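Local coordinates for protein 4-amino-4-deoxychorismate lyase (Legionella pneumophila, PDB 3LUL) that belongs to the class IV aminotransferase family, fold-type IV proteins that use pyridoxal phosphate, here carried covalently as an internal aldimine, at residues E70-K75 with L108-F113; L124-W129 with L164-E169; L180-N185 with E228-V233. All coordinates share one frame; numbering follows the deposited sequence. Where two conformers were deposited one is given.

Contact 1 of 3, residues E70-K75 with L108-F113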
loop_
_atom_site.group_PDB
_atom_site.type_symbol
_atom_site.label_atom_id
_atom_site.label_comp_id
_atom_site.label_asym_id
_atom_site.label_seq_id
_atom_site.Cartn_x
_atom_site.Cartn_y
_atom_site.Cartn_z
ATOM N N GLU B 70 -27.564 6.105 -9.293
ATOM C CA GLU B 70 -28.339 5.118 -10.086
ATOM C C GLU B 70 -27.656 3.746 -10.107
ATOM O O GLU B 70 -28.326 2.711 -9.990
ATOM C CB GLU B 70 -28.573 5.624 -11.527
ATOM C CG GLU B 70 -29.100 4.578 -12.575
ATOM C CD GLU B 70 -30.444 3.929 -12.224
ATOM O OE1 GLU B 70 -30.990 4.200 -11.126
ATOM O OE2 GLU B 70 -30.956 3.134 -13.060
ATOM N N HIS B 71 -26.336 3.737 -10.253
ATOM C CA HIS B 71 -25.571 2.476 -10.164
ATOM C C HIS B 71 -25.692 1.797 -8.818
ATOM O O HIS B 71 -25.844 0.579 -8.771
ATOM C CB HIS B 71 -24.109 2.663 -10.515
ATOM C CG HIS B 71 -23.842 2.613 -11.976
ATOM N ND1 HIS B 71 -23.558 3.735 -12.723
ATOM C CD2 HIS B 71 -23.833 1.573 -12.838
ATOM C CE1 HIS B 71 -23.356 3.382 -13.978
ATOM N NE2 HIS B 71 -23.525 2.077 -14.076
ATOM N N LEU B 72 -25.653 2.572 -7.741
ATOM C CA LEU B 72 -25.826 2.030 -6.387
ATOM C C LEU B 72 -27.211 1.419 -6.239
ATOM O O LEU B 72 -27.348 0.290 -5.752
ATOM C CB LEU B 72 -25.596 3.083 -5.291
ATOM C CG LEU B 72 -24.221 3.785 -5.234
ATOM C CD1 LEU B 72 -24.226 4.951 -4.211
ATOM C CD2 LEU B 72 -23.134 2.752 -4.888
ATOM N N ILE B 73 -28.230 2.136 -6.712
ATOM C CA ILE B 73 -29.613 1.651 -6.600
ATOM C C ILE B 73 -29.781 0.372 -7.402
ATOM O O ILE B 73 -30.401 -0.571 -6.914
ATOM C CB ILE B 73 -30.648 2.713 -7.024
ATOM C CG1 ILE B 73 -30.622 3.917 -6.068
ATOM C CG2 ILE B 73 -32.079 2.107 -7.065
ATOM C CD1 ILE B 73 -30.929 3.622 -4.617
ATOM N N GLN B 74 -29.192 0.305 -8.598
ATOM C CA GLN B 74 -29.381 -0.871 -9.447
ATOM C C GLN B 74 -28.717 -2.107 -8.851
ATOM O O GLN B 74 -29.236 -3.205 -8.998
ATOM C CB GLN B 74 -28.909 -0.642 -10.891
ATOM C CG GLN B 74 -29.854 0.270 -11.738
ATOM C CD GLN B 74 -31.361 -0.107 -11.676
ATOM O OE1 GLN B 74 -32.205 0.730 -11.351
ATOM N NE2 GLN B 74 -31.691 -1.363 -11.993
ATOM N N LYS B 75 -27.599 -1.905 -8.148
ATOM C CA LYS B 75 -26.919 -2.973 -7.416
ATOM C C LYS B 75 -27.716 -3.477 -6.223
ATOM O O LYS B 75 -27.869 -4.696 -6.056
ATOM C CB LYS B 75 -25.519 -2.515 -6.997
ATOM C CG LYS B 75 -24.463 -3.041 -7.902
ATOM C CD LYS B 75 -24.075 -4.428 -7.429
ATOM C CE LYS B 75 -23.587 -5.262 -8.556
ATOM N NZ LYS B 75 -22.903 -6.473 -8.061
ATOM N N LEU B 108 -14.503 1.182 -12.717
ATOM C CA LEU B 108 -15.219 1.198 -11.473
ATOM C C LEU B 108 -15.986 -0.113 -11.349
ATOM O O LEU B 108 -16.639 -0.544 -12.326
ATOM C CB LEU B 108 -16.141 2.392 -11.499
ATOM C CG LEU B 108 -16.896 2.880 -10.284
ATOM C CD1 LEU B 108 -15.990 3.010 -9.028
ATOM C CD2 LEU B 108 -17.559 4.194 -10.664
ATOM N N ILE B 109 -15.877 -0.771 -10.189
ATOM C CA ILE B 109 -16.670 -1.955 -9.864
ATOM C C ILE B 109 -17.440 -1.723 -8.557
ATOM O O ILE B 109 -16.898 -1.186 -7.589
ATOM C CB ILE B 109 -15.809 -3.229 -9.778
ATOM C CG1 ILE B 109 -15.270 -3.580 -11.173
ATOM C CG2 ILE B 109 -16.597 -4.445 -9.151
ATOM C CD1 ILE B 109 -14.314 -4.811 -11.192
ATOM N N PHE B 110 -18.719 -2.109 -8.560
ATOM C CA PHE B 110 -19.540 -2.116 -7.340
ATOM C C PHE B 110 -19.883 -3.527 -6.904
ATOM O O PHE B 110 -20.226 -4.382 -7.730
ATOM C CB PHE B 110 -20.857 -1.387 -7.569
ATOM C CG PHE B 110 -20.702 0.028 -8.007
ATOM C CD1 PHE B 110 -20.652 1.046 -7.050
ATOM C CD2 PHE B 110 -20.654 0.362 -9.366
ATOM C CE1 PHE B 110 -20.540 2.369 -7.440
ATOM C CE2 PHE B 110 -20.547 1.685 -9.759
ATOM C CZ PHE B 110 -20.498 2.687 -8.800
ATOM N N GLN B 111 -19.774 -3.769 -5.610
ATOM C CA GLN B 111 -20.118 -5.068 -5.018
ATOM C C GLN B 111 -20.895 -4.873 -3.725
ATOM O O GLN B 111 -20.531 -4.037 -2.907
ATOM C CB GLN B 111 -18.853 -5.851 -4.698
ATOM C CG GLN B 111 -18.151 -6.391 -5.938
ATOM C CD GLN B 111 -18.938 -7.502 -6.650
ATOM O OE1 GLN B 111 -19.400 -7.341 -7.795
ATOM N NE2 GLN B 111 -19.077 -8.638 -5.982
ATOM N N THR B 112 -21.958 -5.649 -3.562
ATOM C CA THR B 112 -22.768 -5.591 -2.354
ATOM C C THR B 112 -22.313 -6.692 -1.412
ATOM O O THR B 112 -21.679 -7.698 -1.808
ATOM C CB THR B 112 -24.287 -5.767 -2.614
ATOM O OG1 THR B 112 -24.556 -7.086 -3.128
ATOM C CG2 THR B 112 -24.786 -4.749 -3.574
ATOM N N PHE B 113 -22.666 -6.516 -0.155
ATOM C CA PHE B 113 -22.436 -7.539 0.853
ATOM C C PHE B 113 -23.372 -7.330 2.021
ATOM O O PHE B 113 -23.917 -6.244 2.246
ATOM C CB PHE B 113 -20.980 -7.534 1.324
ATOM C CG PHE B 113 -20.503 -6.198 1.811
ATOM C CD1 PHE B 113 -19.991 -5.257 0.914
ATOM C CD2 PHE B 113 -20.554 -5.868 3.159
ATOM C CE1 PHE B 113 -19.531 -4.002 1.359
ATOM C CE2 PHE B 113 -20.084 -4.628 3.623
ATOM C CZ PHE B 113 -19.584 -3.687 2.729
HETATM O O HOH W 1 -22.490 -7.459 -5.739
HETATM O O HOH W 2 -20.964 -5.647 -10.289
#

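Contact 2 of 3, residues L124-W129 with L164-E169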
loop_
_atom_site.group_PDB
_atom_site.type_symbol
_atom_site.label_atom_id
_atom_site.label_comp_id
_atom_site.label_asym_id
_atom_site.label_seq_id
_atom_site.Cartn_x
_atom_site.Cartn_y
_atom_site.Cartn_z
ATOM N N LEU B 124 -8.213 -2.525 21.785
ATOM C CA LEU B 124 -7.162 -1.957 20.923
ATOM C C LEU B 124 -5.772 -2.193 21.484
ATOM O O LEU B 124 -5.608 -2.268 22.705
ATOM C CB LEU B 124 -7.346 -0.455 20.782
ATOM C CG LEU B 124 -8.668 0.011 20.191
ATOM C CD1 LEU B 124 -8.725 1.540 20.102
ATOM C CD2 LEU B 124 -8.882 -0.593 18.798
ATOM N N ILE B 125 -4.793 -2.306 20.584
ATOM C CA ILE B 125 -3.383 -2.243 20.932
ATOM C C ILE B 125 -2.727 -1.153 20.116
ATOM O O ILE B 125 -3.158 -0.855 19.001
ATOM C CB ILE B 125 -2.613 -3.603 20.774
ATOM C CG1 ILE B 125 -2.799 -4.231 19.395
ATOM C CG2 ILE B 125 -2.991 -4.608 21.930
ATOM C CD1 ILE B 125 -1.532 -4.510 18.631
ATOM N N SER B 126 -1.700 -0.527 20.680
ATOM C CA SER B 126 -0.977 0.530 19.981
ATOM C C SER B 126 0.079 -0.122 19.103
ATOM O O SER B 126 0.805 -0.984 19.564
ATOM C CB SER B 126 -0.250 1.427 20.993
ATOM O OG SER B 126 -1.138 2.152 21.805
ATOM N N ILE B 127 0.223 0.341 17.875
ATOM C CA ILE B 127 1.246 -0.155 16.973
ATOM C C ILE B 127 2.572 0.592 17.221
ATOM O O ILE B 127 2.579 1.801 17.465
ATOM C CB ILE B 127 0.728 0.015 15.527
ATOM C CG1 ILE B 127 -0.411 -1.009 15.260
ATOM C CG2 ILE B 127 1.832 -0.081 14.504
ATOM C CD1 ILE B 127 -0.014 -2.468 15.142
ATOM N N ASN B 128 3.682 -0.128 17.102
ATOM C CA ASN B 128 5.008 0.419 17.440
ATOM C C ASN B 128 5.616 1.276 16.322
ATOM O O ASN B 128 6.344 2.223 16.584
ATOM C CB ASN B 128 6.006 -0.690 17.828
ATOM C CG ASN B 128 6.313 -1.634 16.694
ATOM O OD1 ASN B 128 5.406 -2.214 16.090
ATOM N ND2 ASN B 128 7.603 -1.791 16.387
ATOM N N TRP B 129 5.359 0.928 15.077
ATOM C CA TRP B 129 5.868 1.766 13.998
ATOM C C TRP B 129 4.994 3.035 13.840
ATOM O O TRP B 129 3.761 3.009 14.099
ATOM C CB TRP B 129 6.018 0.976 12.701
ATOM C CG TRP B 129 4.749 0.566 12.019
ATOM C CD1 TRP B 129 3.987 1.323 11.188
ATOM C CD2 TRP B 129 4.138 -0.734 12.044
ATOM N NE1 TRP B 129 2.930 0.595 10.735
ATOM C CE2 TRP B 129 3.019 -0.681 11.222
ATOM C CE3 TRP B 129 4.443 -1.938 12.682
ATOM C CZ2 TRP B 129 2.161 -1.785 11.032
ATOM C CZ3 TRP B 129 3.575 -3.053 12.466
ATOM C CH2 TRP B 129 2.466 -2.948 11.667
ATOM N N LEU B 164 -4.269 0.626 16.768
ATOM C CA LEU B 164 -4.252 2.070 16.775
ATOM C C LEU B 164 -2.864 2.593 16.377
ATOM O O LEU B 164 -1.826 2.193 16.950
ATOM C CB LEU B 164 -4.617 2.585 18.158
ATOM C CG LEU B 164 -4.800 4.079 18.314
ATOM C CD1 LEU B 164 -6.026 4.608 17.525
ATOM C CD2 LEU B 164 -4.970 4.383 19.839
ATOM N N PHE B 165 -2.848 3.461 15.376
ATOM C CA PHE B 165 -1.627 4.087 14.875
ATOM C C PHE B 165 -1.388 5.499 15.427
ATOM O O PHE B 165 -2.329 6.278 15.680
ATOM C CB PHE B 165 -1.644 4.171 13.354
ATOM C CG PHE B 165 -1.862 2.852 12.689
ATOM C CD1 PHE B 165 -0.790 2.011 12.401
ATOM C CD2 PHE B 165 -3.126 2.439 12.352
ATOM C CE1 PHE B 165 -0.967 0.782 11.760
ATOM C CE2 PHE B 165 -3.329 1.192 11.711
ATOM C CZ PHE B 165 -2.238 0.356 11.430
ATOM N N PHE B 166 -0.104 5.792 15.555
ATOM C CA PHE B 166 0.439 7.067 15.936
ATOM C C PHE B 166 1.359 7.646 14.833
ATOM O O PHE B 166 1.943 6.896 14.009
ATOM C CB PHE B 166 1.198 6.913 17.232
ATOM C CG PHE B 166 0.308 6.582 18.425
ATOM C CD1 PHE B 166 -0.193 5.296 18.603
ATOM C CD2 PHE B 166 -0.032 7.562 19.352
ATOM C CE1 PHE B 166 -1.061 5.001 19.699
ATOM C CE2 PHE B 166 -0.876 7.257 20.436
ATOM C CZ PHE B 166 -1.370 5.987 20.599
ATOM N N ASN B 167 1.439 8.973 14.790
ATOM C CA ASN B 167 2.335 9.642 13.856
ATOM C C ASN B 167 3.714 9.840 14.502
ATOM O O ASN B 167 3.916 9.489 15.680
ATOM C CB ASN B 167 1.743 10.937 13.233
ATOM C CG ASN B 167 1.543 12.069 14.219
ATOM O OD1 ASN B 167 2.204 12.144 15.249
ATOM N ND2 ASN B 167 0.645 12.999 13.864
ATOM N N THR B 168 4.663 10.356 13.719
ATOM C CA THR B 168 6.037 10.553 14.182
ATOM C C THR B 168 6.205 11.713 15.175
ATOM O O THR B 168 7.289 11.903 15.735
ATOM C CB THR B 168 7.027 10.687 12.972
ATOM O OG1 THR B 168 6.621 11.794 12.167
ATOM C CG2 THR B 168 7.045 9.396 12.119
ATOM N N GLU B 169 5.116 12.438 15.461
ATOM C CA GLU B 169 5.084 13.415 16.552
ATOM C C GLU B 169 4.433 12.802 17.801
ATOM O O GLU B 169 4.127 13.521 18.730
ATOM C CB GLU B 169 4.334 14.685 16.102
ATOM C CG GLU B 169 5.044 15.407 14.934
ATOM C CD GLU B 169 4.191 16.486 14.265
ATOM O OE1 GLU B 169 2.987 16.609 14.578
ATOM O OE2 GLU B 169 4.716 17.218 13.399
HETATM O O HOH W 3 1.624 3.471 15.410
#

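Contact 3 of 3, residues L180-N185 with E228-V233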
loop_
_atom_site.group_PDB
_atom_site.type_symbol
_atom_site.label_atom_id
_atom_site.label_comp_id
_atom_site.label_asym_id
_atom_site.label_seq_id
_atom_site.Cartn_x
_atom_site.Cartn_y
_atom_site.Cartn_z
ATOM N N LEU B 180 -10.934 7.863 15.554
ATOM C CA LEU B 180 -11.014 7.821 17.019
ATOM C C LEU B 180 -11.479 9.116 17.624
ATOM O O LEU B 180 -11.052 10.201 17.235
ATOM C CB LEU B 180 -9.647 7.492 17.620
ATOM C CG LEU B 180 -9.625 7.301 19.149
ATOM C CD1 LEU B 180 -8.663 6.187 19.571
ATOM C CD2 LEU B 180 -9.217 8.566 19.836
ATOM N N PHE B 181 -12.328 8.985 18.647
ATOM C CA PHE B 181 -12.837 10.094 19.460
ATOM C C PHE B 181 -12.591 9.710 20.915
ATOM O O PHE B 181 -12.606 8.527 21.268
ATOM C CB PHE B 181 -14.347 10.289 19.235
ATOM C CG PHE B 181 -14.694 11.025 17.950
ATOM C CD1 PHE B 181 -14.743 10.357 16.738
ATOM C CD2 PHE B 181 -15.049 12.350 17.977
ATOM C CE1 PHE B 181 -15.082 11.013 15.580
ATOM C CE2 PHE B 181 -15.389 13.016 16.808
ATOM C CZ PHE B 181 -15.385 12.340 15.609
ATOM N N LEU B 182 -12.394 10.700 21.765
ATOM C CA LEU B 182 -12.499 10.468 23.199
ATOM C C LEU B 182 -13.348 11.516 23.860
ATOM O O LEU B 182 -13.636 12.578 23.293
ATOM C CB LEU B 182 -11.117 10.366 23.815
ATOM C CG LEU B 182 -10.193 11.546 23.647
ATOM C CD1 LEU B 182 -10.523 12.469 24.785
ATOM C CD2 LEU B 182 -8.673 11.201 23.655
ATOM N N ILE B 183 -13.767 11.215 25.076
ATOM C CA ILE B 183 -14.587 12.115 25.875
ATOM C C ILE B 183 -13.852 12.306 27.188
ATOM O O ILE B 183 -13.457 11.327 27.809
ATOM C CB ILE B 183 -15.982 11.553 26.188
ATOM C CG1 ILE B 183 -16.795 11.396 24.890
ATOM C CG2 ILE B 183 -16.703 12.490 27.110
ATOM C CD1 ILE B 183 -18.095 10.700 25.073
ATOM N N GLU B 184 -13.638 13.556 27.575
ATOM C CA GLU B 184 -13.139 13.877 28.888
ATOM C C GLU B 184 -13.881 15.104 29.416
ATOM O O GLU B 184 -13.951 16.132 28.726
ATOM C CB GLU B 184 -11.642 14.171 28.783
ATOM C CG GLU B 184 -10.982 14.534 30.112
ATOM C CD GLU B 184 -9.496 14.841 29.927
ATOM O OE1 GLU B 184 -9.172 15.792 29.170
ATOM O OE2 GLU B 184 -8.671 14.112 30.517
ATOM N N ASN B 185 -14.405 14.976 30.645
ATOM C CA ASN B 185 -15.201 16.029 31.299
ATOM C C ASN B 185 -16.285 16.576 30.371
ATOM O O ASN B 185 -16.433 17.791 30.222
ATOM C CB ASN B 185 -14.309 17.177 31.823
ATOM C CG ASN B 185 -13.157 16.685 32.692
ATOM O OD1 ASN B 185 -13.300 15.709 33.422
ATOM N ND2 ASN B 185 -12.003 17.352 32.596
ATOM N N GLU B 228 -5.287 7.560 27.537
ATOM C CA GLU B 228 -5.234 6.787 28.783
ATOM C C GLU B 228 -6.051 7.451 29.880
ATOM O O GLU B 228 -6.683 6.777 30.681
ATOM C CB GLU B 228 -3.776 6.578 29.204
ATOM C CG GLU B 228 -3.062 5.657 28.202
ATOM C CD GLU B 228 -1.560 5.563 28.360
ATOM O OE1 GLU B 228 -0.934 6.441 28.995
ATOM O OE2 GLU B 228 -1.000 4.598 27.805
ATOM N N ASP B 229 -6.035 8.787 29.894
ATOM C CA ASP B 229 -6.794 9.590 30.863
ATOM C C ASP B 229 -8.260 9.899 30.485
ATOM O O ASP B 229 -8.960 10.524 31.275
ATOM C CB ASP B 229 -6.067 10.917 31.144
ATOM C CG ASP B 229 -4.747 10.730 31.913
ATOM O OD1 ASP B 229 -4.449 9.600 32.385
ATOM O OD2 ASP B 229 -3.996 11.727 32.025
ATOM N N ALA B 230 -8.724 9.457 29.318
ATOM C CA ALA B 230 -10.102 9.731 28.866
ATOM C C ALA B 230 -11.176 9.062 29.718
ATOM O O ALA B 230 -10.938 8.001 30.277
ATOM C CB ALA B 230 -10.266 9.284 27.405
ATOM N N ASP B 231 -12.373 9.654 29.764
ATOM C CA ASP B 231 -13.526 9.034 30.407
ATOM C C ASP B 231 -14.075 7.897 29.548
ATOM O O ASP B 231 -14.482 6.843 30.076
ATOM C CB ASP B 231 -14.626 10.069 30.724
ATOM C CG ASP B 231 -14.188 11.088 31.771
ATOM O OD1 ASP B 231 -13.399 10.705 32.676
ATOM O OD2 ASP B 231 -14.625 12.257 31.699
ATOM N N ALA B 232 -14.095 8.125 28.230
ATOM C CA ALA B 232 -14.500 7.111 27.265
ATOM C C ALA B 232 -13.788 7.372 25.975
ATOM O O ALA B 232 -13.337 8.491 25.735
ATOM C CB ALA B 232 -15.989 7.137 27.003
ATOM N N VAL B 233 -13.755 6.325 25.162
ATOM C CA VAL B 233 -13.092 6.328 23.886
ATOM C C VAL B 233 -13.980 5.543 22.966
ATOM O O VAL B 233 -14.522 4.476 23.341
ATOM C CB VAL B 233 -11.714 5.638 23.913
ATOM C CG1 VAL B 233 -11.079 5.652 22.542
ATOM C CG2 VAL B 233 -10.764 6.324 24.960
#

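Contact 1 of 3, residues E70-K75 with L108-F113
Phe110 pushes its ring from strand 106-113 up against helix 65-78, which lies across the sheet of the smaller, N-terminal α/β domain of this fold-type IV subunit. The two short segments run at 39° to each other, with axes 9.1 Å apart. Because CG of Phe110 lies beside its backbone N (chi1 -58°), the ring stands off the strand between two side chains of the helix. Phe110 CE1 meets Leu72 CD2 at 3.7 Å, and Phe110 CE2 meets His71 CB at 3.8 Å. The His71 and Phe110 planes lie within 10° of parallel, but the offset is too great for a stack. At the root of the ring, Phe110 CB touches Lys75 CG. Lys75 NZ reaches Phe110 O in a weak bond of 3.4 Å, and a water that donates to the same O also accepts weakly from NZ. At Gln111 CB points away from the helix, and Ile19 of the second subunit packs on the side chain. Thr112 faces the helix again: its OG1 is hydrogen-bonded to Asp79, while Thr112 CG2 lies 3.9 Å from Lys75 CD. Another water joins the segments more firmly, accepting from Lys75 NZ at 2.6 Å and from Thr112 N at 2.9 Å.

Contact 2 of 3, residues L124-W129 with L164-E169
Leu164 is bonded on both sides of Ser126 in the manner of parallel strands: Leu164 N donates to Ile125 O over 2.9 Å, and Leu164 O accepts from Ile127 N over 2.9 Å, the second bond nearly straight, with an N-H...O angle of 170°. Ser126 CA adds a CA-H...O contact to the same Leu164 O. Beyond this pair the segments part, and a water takes over, accepting from Phe166 N at 2.9 Å and donating to the carbonyls of Ile127 and Trp129. The two strands are the parallel arms of a beta-alpha-beta crossover whose helix, 146-157, covers the face bearing Ile125, Ile127 and Phe165. Apolar contact is concentrated on that face. Ile127 and Phe165 point the same way, CG2 of Ile127 resting 4.0 Å from Phe165 CD1. With its CG2 anti to the backbone N, Ile127 also places that methyl over the centre of one face of the Trp129 ring, 3.4 Å above the plane. Trp129 NE1 lies at the edge of the Phe165 ring, 4.0 Å from Phe165 CE1, while its N-H is spent on Glu147. On the other face Ser126 OG, hydrogen-bonded to Asp249, lies 3.5 Å from Phe166 CE1.

Contact 3 of 3, residues L180-N185 with E228-V233
Leu182 and Val233 face each other across an antiparallel, non-hydrogen-bonded pair, their CA atoms 4.2 Å apart, and their side chains form the apolar centre on one face of the sheet. Val233 divides its two methyls between two leucines. Val233 CG1, anti to the backbone N (chi1 179°), reaches Leu180 CD1 at 3.9 Å, and CG2 turns to CB of Leu182. Leu182 CB also meets Ala230 CB at 3.8 Å, so Leu182 is touched from both Val233 and the loop leading into the strand. The opposite face carries Ile183 and Ala232, on which helix 258-269 packs; here the contact between their CB atoms is loose.

The backbone at this point forms a classic beta bulge, with Asp231 and Ala232 both opposite Ile183. Ile183 N donates to Ala232 O over 2.8 Å, whereas Ile183 O is gripped by two donors: Asp231 N at 2.8 Å and Ala232 N, longer at 3.3 Å. At the bulge the Asp231 side chain lies alongside the end of strand 179-184. Asp231 OD2 accepts from Asn185 N at 2.9 Å, on the anti side and 30° out of the carboxylate plane, where the chain turns toward strand 187-190.

Outermost, Glu184 stretches out fully extended beside Asp229, the two side chains running side by side in the same direction, their carboxylate planes 34° apart. Their like charges are probably offset by separate partners on helix 224-228: Glu184 OE1 forms a salt bridge with Arg226, and Asp229 OD2 one with Lys225.

Contacts 2 and 3 belong to one mixed sheet and touch directly, Leu164 CD1 lying 3.7 Å from Leu180 CD1; their centres are about 17 Å apart. Contact 1 stands apart, on the other sheet, across the centre of the chain, with its centre about 34 and 37 Å from theirs. Contact 2 is the buried one, a parallel strand pair rich in aromatic rings. Contact 3, antiparallel, is buried in its apolar part but ends among charged side chains at the surface. Contact 1, partly buried, lays a helix on a strand and so relies on side chains and water instead of backbone pairing. Contacts 1 and 2 also reach the second subunit, whereas contact 3 does not.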